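Local atomic coordinates of nitronate monooxygenase family protein (PDB entry 4QIT), a protein that is an FMN-dependent monooxygenase that uses molecular oxygen to oxidise and denitrify alkyl nitronates, with the toxin propionate 3-nitronate as its best substrate. Residues V136-G141 / V158-T163; V219-G224 / S240-G245. The protein carries 1 engineered substitution. All blocks are in the same frame, centred on the assembly; numbering follows the deposited sequence.

Contact 1 of 2, residues V136-G141 / V158-T163; sequences VSFHFG and VLVCAT. With FMN (flavin mononucleotide), chain C.
In the parallel β-barrel of this TIM-barrel enzyme, V136-H139 and V158-A162 run side by side as the fourth and fifth strands, their segment axes 20° apart. L159 bonds through both its N and its O: the N donates to V136 O at 3.0 Å, and the O accepts the N-H of F138. The ladder ends where C161 N gives a nearly straight bond to F138 O (3.1 Å, 170° at the hydrogen). Beyond it the backbones part, and a water bridges them, accepting from F140 N and donating to C161 O. On the helix side, F138 presents its ring edge to V158, whose CG1 lies in the ring plane 3.9 Å from CE2; L151 of helix 145-153 packs against both residues. On the barrel-interior side, S137 OG lies 3.2 Å from L159 CB and is hydrogen-bonded to N73 OD1. H139 has CG anti to its backbone N (chi1 -155°), which brings ND1 within 3.6 Å of C161 CB, and C161 SG sits obliquely to the imidazole, 4.5 Å from its centroid. FMN C2 lies over one imidazole face, offset toward the rim, while NE2 is hydrogen-bonded to S189 O. Strand ends that meet the flavin at the C-terminal mouth, as H139 does, are typical of FMN-binding TIM barrels.

Contact 2 of 2, residues V219-G224 / S240-G245; sequences VVAAGG and SAVQMG. With FMN (flavin mononucleotide), chain C.
Parallel strand pairing joins V219-A222 to A241-M244, the seventh and eighth barrel strands, and carries on into loops that hold the FMN phosphate. The pairing starts with S240 N on V219 O (2.8 Å). A221 then uses both its backbone polar atoms: its N reaches A241 O at 2.9 Å and its O takes the N-H of Q243 at 2.8 Å. V220 CG1 lies alongside Q243 CB at 3.8 Å, on the side of the sheet where F11 of helix 8-14 also packs on V220 and A241. Past the last strand bond the chains splay, and a water links them, accepting from G223 N and donating to Q243 O and FMN O1P. This is the phosphate-binding site common at the seventh and eighth strand ends of TIM barrels, here with main-chain nitrogens among its donors: G224 N bonds O2P at 2.8 Å, and G245 N meets O1P in a nearly straight bond (2.9 Å, 170°). With CG turned opposite its own N (chi1 175°), the extended chain of Q243 carries NE2 to the ribityl hydroxyl O2', 2.9 Å away, through a bent bond of 133°.

From the N terminus, the chain lays down strands 21-23, 45-48 and 72-77 before entering contact 1, where 158-163 returns beside 136-141 and closes the β-α-β unit of strand 135-139, helix 145-153 and strand 157-162. It then builds strand 178-182, which stands between the two contacts in the sheet, and reaches contact 2, where 240-245 closes on 219-224 after helix 228-236. The two closures follow in series, neither nesting nor crossing. The centres of contact 1 and contact 2 are 12 Å apart. Both meet the same FMN from different strands: contact 1 lies at the flavin ring, contact 2 at the ribityl chain and phosphate.

Contact 1 of 2, residues V136-G141 / V158-T163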
loop_
_atom_site.group_PDB
_atom_site.type_symbol
_atom_site.label_atom_id
_atom_site.label_comp_id
_atom_site.label_asym_id
_atom_site.label_seq_id
_atom_site.Cartn_x
_atom_site.Cartn_y
_atom_site.Cartn_z
ATOM N N VAL A 136 25.086 -8.529 -6.564
ATOM C CA VAL A 136 24.985 -7.123 -6.940
ATOM C C VAL A 136 23.518 -6.804 -7.217
ATOM O O VAL A 136 22.843 -7.538 -7.941
ATOM C CB VAL A 136 25.851 -6.790 -8.175
ATOM C CG1 VAL A 136 25.542 -5.375 -8.699
ATOM C CG2 VAL A 136 27.335 -6.934 -7.841
ATOM N N SER A 137 23.014 -5.730 -6.609
ATOM C CA SER A 137 21.618 -5.348 -6.769
ATOM C C SER A 137 21.486 -3.965 -7.402
ATOM O O SER A 137 22.375 -3.118 -7.256
ATOM C CB SER A 137 20.911 -5.365 -5.410
ATOM O OG SER A 137 20.696 -6.686 -4.960
ATOM N N PHE A 138 20.365 -3.743 -8.086
ATOM C CA PHE A 138 20.110 -2.484 -8.767
ATOM C C PHE A 138 18.757 -1.915 -8.388
ATOM O O PHE A 138 17.779 -2.661 -8.231
ATOM C CB PHE A 138 20.194 -2.669 -10.289
ATOM C CG PHE A 138 21.554 -3.088 -10.752
ATOM C CD1 PHE A 138 22.566 -2.156 -10.869
ATOM C CD2 PHE A 138 21.828 -4.418 -11.046
ATOM C CE1 PHE A 138 23.847 -2.525 -11.287
ATOM C CE2 PHE A 138 23.106 -4.805 -11.471
ATOM C CZ PHE A 138 24.116 -3.859 -11.585
ATOM N N HIS A 139 18.711 -0.592 -8.252
ATOM C CA HIS A 139 17.510 0.142 -7.862
ATOM C C HIS A 139 17.212 1.178 -8.935
ATOM O O HIS A 139 18.138 1.793 -9.466
ATOM C CB HIS A 139 17.746 0.864 -6.533
ATOM C CG HIS A 139 16.495 1.139 -5.760
ATOM N ND1 HIS A 139 15.652 0.133 -5.330
ATOM C CD2 HIS A 139 15.945 2.297 -5.326
ATOM C CE1 HIS A 139 14.641 0.659 -4.673
ATOM N NE2 HIS A 139 14.789 1.977 -4.657
ATOM N N PHE A 140 15.923 1.362 -9.226
ATOM C CA PHE A 140 15.392 2.351 -10.182
ATOM C C PHE A 140 15.353 1.869 -11.625
ATOM O O PHE A 140 14.761 2.538 -12.475
ATOM C CB PHE A 140 16.130 3.701 -10.146
ATOM C CG PHE A 140 16.129 4.389 -8.808
ATOM C CD1 PHE A 140 14.971 4.506 -8.043
ATOM C CD2 PHE A 140 17.297 4.970 -8.339
ATOM C CE1 PHE A 140 15.001 5.184 -6.831
ATOM C CE2 PHE A 140 17.335 5.637 -7.133
ATOM C CZ PHE A 140 16.186 5.745 -6.373
ATOM N N GLY A 141 15.989 0.737 -11.906
ATOM C CA GLY A 141 16.012 0.194 -13.258
ATOM C C GLY A 141 16.908 -1.027 -13.350
ATOM O O GLY A 141 17.627 -1.367 -12.400
ATOM N N VAL A 158 22.621 -11.514 -9.540
ATOM C CA VAL A 158 22.116 -10.164 -9.810
ATOM C C VAL A 158 20.648 -10.015 -9.422
ATOM O O VAL A 158 19.784 -10.776 -9.885
ATOM C CB VAL A 158 22.284 -9.775 -11.294
ATOM C CG1 VAL A 158 21.654 -8.404 -11.569
ATOM C CG2 VAL A 158 23.768 -9.776 -11.683
ATOM N N LEU A 159 20.370 -9.032 -8.565
ATOM C CA LEU A 159 18.998 -8.735 -8.155
ATOM C C LEU A 159 18.603 -7.361 -8.689
ATOM O O LEU A 159 19.441 -6.460 -8.767
ATOM C CB LEU A 159 18.869 -8.703 -6.631
ATOM C CG LEU A 159 19.376 -9.858 -5.763
ATOM C CD1 LEU A 159 18.604 -9.882 -4.450
ATOM C CD2 LEU A 159 19.291 -11.198 -6.451
ATOM N N VAL A 160 17.328 -7.194 -9.034
ATOM C CA VAL A 160 16.812 -5.877 -9.399
ATOM C C VAL A 160 15.471 -5.643 -8.718
ATOM O O VAL A 160 14.629 -6.539 -8.665
ATOM C CB VAL A 160 16.641 -5.717 -10.938
ATOM C CG1 VAL A 160 16.216 -4.287 -11.284
ATOM C CG2 VAL A 160 17.923 -6.056 -11.681
ATOM N N CYS A 161 15.277 -4.442 -8.184
ATOM C CA CYS A 161 14.013 -4.077 -7.566
ATOM C C CYS A 161 12.949 -3.726 -8.609
ATOM O O CYS A 161 13.243 -3.068 -9.624
ATOM C CB CYS A 161 14.245 -2.879 -6.653
ATOM S SG CYS A 161 12.775 -2.286 -5.837
ATOM N N ALA A 162 11.719 -4.172 -8.373
ATOM C CA ALA A 162 10.582 -3.786 -9.214
ATOM C C ALA A 162 9.385 -3.472 -8.332
ATOM O O ALA A 162 9.237 -4.069 -7.256
ATOM C CB ALA A 162 10.236 -4.894 -10.188
ATOM N N THR A 163 8.527 -2.555 -8.783
ATOM C CA THR A 163 7.335 -2.177 -8.016
ATOM C C THR A 163 6.030 -2.633 -8.656
ATOM O O THR A 163 4.967 -2.477 -8.065
ATOM C CB THR A 163 7.246 -0.651 -7.745
ATOM O OG1 THR A 163 6.993 0.047 -8.974
ATOM C CG2 THR A 163 8.513 -0.137 -7.075
HETATM N N1 FMN C . 17.106 0.646 -1.611
HETATM C C2 FMN C . 18.136 0.737 -2.538
HETATM O O2 FMN C . 18.059 0.094 -3.577
HETATM N N3 FMN C . 19.252 1.509 -2.302
HETATM C C4 FMN C . 19.323 2.229 -1.128
HETATM O O4 FMN C . 20.291 2.942 -0.879
HETATM C C4A FMN C . 18.294 2.150 -0.207
HETATM N N5 FMN C . 18.398 2.882 0.946
HETATM C C5A FMN C . 17.411 2.820 1.901
HETATM C C6 FMN C . 17.568 3.568 3.059
HETATM C C7 FMN C . 16.612 3.530 4.053
HETATM C C7M FMN C . 16.865 4.349 5.287
HETATM C C8 FMN C . 15.466 2.753 3.879
HETATM C C8M FMN C . 14.408 2.719 4.945
HETATM C C9 FMN C . 15.310 2.006 2.706
HETATM C C9A FMN C . 16.287 2.029 1.705
HETATM N N10 FMN C . 16.166 1.290 0.527
HETATM C C10 FMN C . 17.174 1.360 -0.433
HETATM C "C1'" FMN C . 14.940 0.450 0.278
HETATM C "C2'" FMN C . 15.107 -0.998 0.706
HETATM O "O2'" FMN C . 15.905 -1.672 -0.233
HETATM C "C3'" FMN C . 13.762 -1.709 0.769
HETATM O "O3'" FMN C . 12.974 -1.456 -0.375
HETATM C "C4'" FMN C . 13.016 -1.177 1.972
HETATM O "O4'" FMN C . 13.932 -0.921 3.021
HETATM C "C5'" FMN C . 12.027 -2.231 2.435
HETATM O "O5'" FMN C . 11.134 -1.541 3.254
HETATM P P FMN C . 11.188 -1.664 4.839
HETATM O O1P FMN C . 11.876 -2.949 5.220
HETATM O O2P FMN C . 9.774 -1.576 5.324
HETATM O O3P FMN C . 12.006 -0.500 5.289
HETATM O O HOH W 1 13.792 -0.413 -8.827
#

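Contact 2 of 2, residues V219-G224 / S240-G245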
loop_
_atom_site.group_PDB
_atom_site.type_symbol
_atom_site.label_atom_id
_atom_site.label_comp_id
_atom_site.label_asym_id
_atom_site.label_seq_id
_atom_site.Cartn_x
_atom_site.Cartn_y
_atom_site.Cartn_z
ATOM N N VAL A 219 11.188 -14.370 -5.961
ATOM C CA VAL A 219 10.699 -13.070 -5.525
ATOM C C VAL A 219 11.171 -12.789 -4.107
ATOM O O VAL A 219 10.905 -13.573 -3.197
ATOM C CB VAL A 219 9.161 -13.026 -5.557
ATOM C CG1 VAL A 219 8.650 -11.663 -5.059
ATOM C CG2 VAL A 219 8.651 -13.289 -6.960
ATOM N N VAL A 220 11.870 -11.672 -3.926
ATOM C CA VAL A 220 12.289 -11.231 -2.597
ATOM C C VAL A 220 11.309 -10.154 -2.155
ATOM O O VAL A 220 11.229 -9.103 -2.798
ATOM C CB VAL A 220 13.722 -10.643 -2.610
ATOM C CG1 VAL A 220 14.147 -10.225 -1.214
ATOM C CG2 VAL A 220 14.717 -11.661 -3.177
ATOM N N ALA A 221 10.551 -10.417 -1.089
ATOM C CA ALA A 221 9.528 -9.464 -0.606
ATOM C C ALA A 221 10.178 -8.314 0.164
ATOM O O ALA A 221 10.948 -8.552 1.092
ATOM C CB ALA A 221 8.536 -10.173 0.297
ATOM N N ALA A 222 9.846 -7.071 -0.197
ATOM C CA ALA A 222 10.416 -5.901 0.471
ATOM C C ALA A 222 9.328 -4.886 0.757
ATOM O O ALA A 222 8.628 -4.428 -0.152
ATOM C CB ALA A 222 11.508 -5.268 -0.378
ATOM N N GLY A 223 9.188 -4.511 2.023
ATOM C CA GLY A 223 8.265 -3.444 2.385
ATOM C C GLY A 223 7.328 -3.820 3.512
ATOM O O GLY A 223 6.375 -4.578 3.339
ATOM N N GLY A 224 7.616 -3.272 4.690
ATOM C CA GLY A 224 6.748 -3.431 5.839
ATOM C C GLY A 224 6.992 -4.655 6.699
ATOM O O GLY A 224 6.278 -4.877 7.677
ATOM N N SER A 240 10.487 -16.066 -2.098
ATOM C CA SER A 240 11.611 -16.952 -1.809
ATOM C C SER A 240 12.514 -16.407 -0.714
ATOM O O SER A 240 13.372 -17.131 -0.204
ATOM C CB SER A 240 12.444 -17.178 -3.068
ATOM O OG SER A 240 11.665 -17.799 -4.076
ATOM N N ALA A 241 12.337 -15.129 -0.369
ATOM C CA ALA A 241 13.143 -14.467 0.652
ATOM C C ALA A 241 12.504 -13.130 1.001
ATOM O O ALA A 241 11.512 -12.735 0.387
ATOM C CB ALA A 241 14.582 -14.266 0.166
ATOM N N VAL A 242 13.068 -12.441 1.987
ATOM C CA VAL A 242 12.637 -11.087 2.324
ATOM C C VAL A 242 13.823 -10.133 2.350
ATOM O O VAL A 242 14.979 -10.546 2.550
ATOM C CB VAL A 242 11.900 -11.031 3.691
ATOM C CG1 VAL A 242 10.683 -11.944 3.663
ATOM C CG2 VAL A 242 12.839 -11.395 4.855
ATOM N N GLN A 243 13.533 -8.856 2.126
ATOM C CA GLN A 243 14.524 -7.802 2.252
ATOM C C GLN A 243 13.944 -6.772 3.208
ATOM O O GLN A 243 12.801 -6.317 3.023
ATOM C CB GLN A 243 14.824 -7.169 0.891
ATOM C CG GLN A 243 15.773 -5.986 0.975
ATOM C CD GLN A 243 16.429 -5.694 -0.356
ATOM O OE1 GLN A 243 17.008 -6.584 -0.981
ATOM N NE2 GLN A 243 16.327 -4.450 -0.808
ATOM N N MET A 244 14.727 -6.431 4.234
ATOM C CA MET A 244 14.259 -5.632 5.363
ATOM C C MET A 244 15.218 -4.486 5.628
ATOM O O MET A 244 16.401 -4.715 5.877
ATOM C CB MET A 244 14.149 -6.524 6.614
ATOM C CG MET A 244 13.083 -7.607 6.487
ATOM S SD MET A 244 13.153 -8.862 7.779
ATOM C CE MET A 244 12.694 -7.880 9.196
ATOM N N GLY A 245 14.713 -3.255 5.555
ATOM C CA GLY A 245 15.529 -2.081 5.796
ATOM C C GLY A 245 15.255 -1.461 7.158
ATOM O O GLY A 245 16.130 -1.423 8.030
HETATM N N1 FMN C . 17.106 0.646 -1.611
HETATM C C2 FMN C . 18.136 0.737 -2.538
HETATM O O2 FMN C . 18.059 0.094 -3.577
HETATM N N3 FMN C . 19.252 1.509 -2.302
HETATM C C4 FMN C . 19.323 2.229 -1.128
HETATM O O4 FMN C . 20.291 2.942 -0.879
HETATM C C4A FMN C . 18.294 2.150 -0.207
HETATM N N5 FMN C . 18.398 2.882 0.946
HETATM C C5A FMN C . 17.411 2.820 1.901
HETATM C C6 FMN C . 17.568 3.568 3.059
HETATM C C7 FMN C . 16.612 3.530 4.053
HETATM C C7M FMN C . 16.865 4.349 5.287
HETATM C C8 FMN C . 15.466 2.753 3.879
HETATM C C8M FMN C . 14.408 2.719 4.945
HETATM C C9 FMN C . 15.310 2.006 2.706
HETATM C C9A FMN C . 16.287 2.029 1.705
HETATM N N10 FMN C . 16.166 1.290 0.527
HETATM C C10 FMN C . 17.174 1.360 -0.433
HETATM C "C1'" FMN C . 14.940 0.450 0.278
HETATM C "C2'" FMN C . 15.107 -0.998 0.706
HETATM O "O2'" FMN C . 15.905 -1.672 -0.233
HETATM C "C3'" FMN C . 13.762 -1.709 0.769
HETATM O "O3'" FMN C . 12.974 -1.456 -0.375
HETATM C "C4'" FMN C . 13.016 -1.177 1.972
HETATM O "O4'" FMN C . 13.932 -0.921 3.021
HETATM C "C5'" FMN C . 12.027 -2.231 2.435
HETATM O "O5'" FMN C . 11.134 -1.541 3.254
HETATM P P FMN C . 11.188 -1.664 4.839
HETATM O O1P FMN C . 11.876 -2.949 5.220
HETATM O O2P FMN C . 9.774 -1.576 5.324
HETATM O O3P FMN C . 12.006 -0.500 5.289
HETATM O O HOH W 2 9.517 -16.682 -5.138
HETATM O O HOH W 3 10.592 -5.226 4.428
#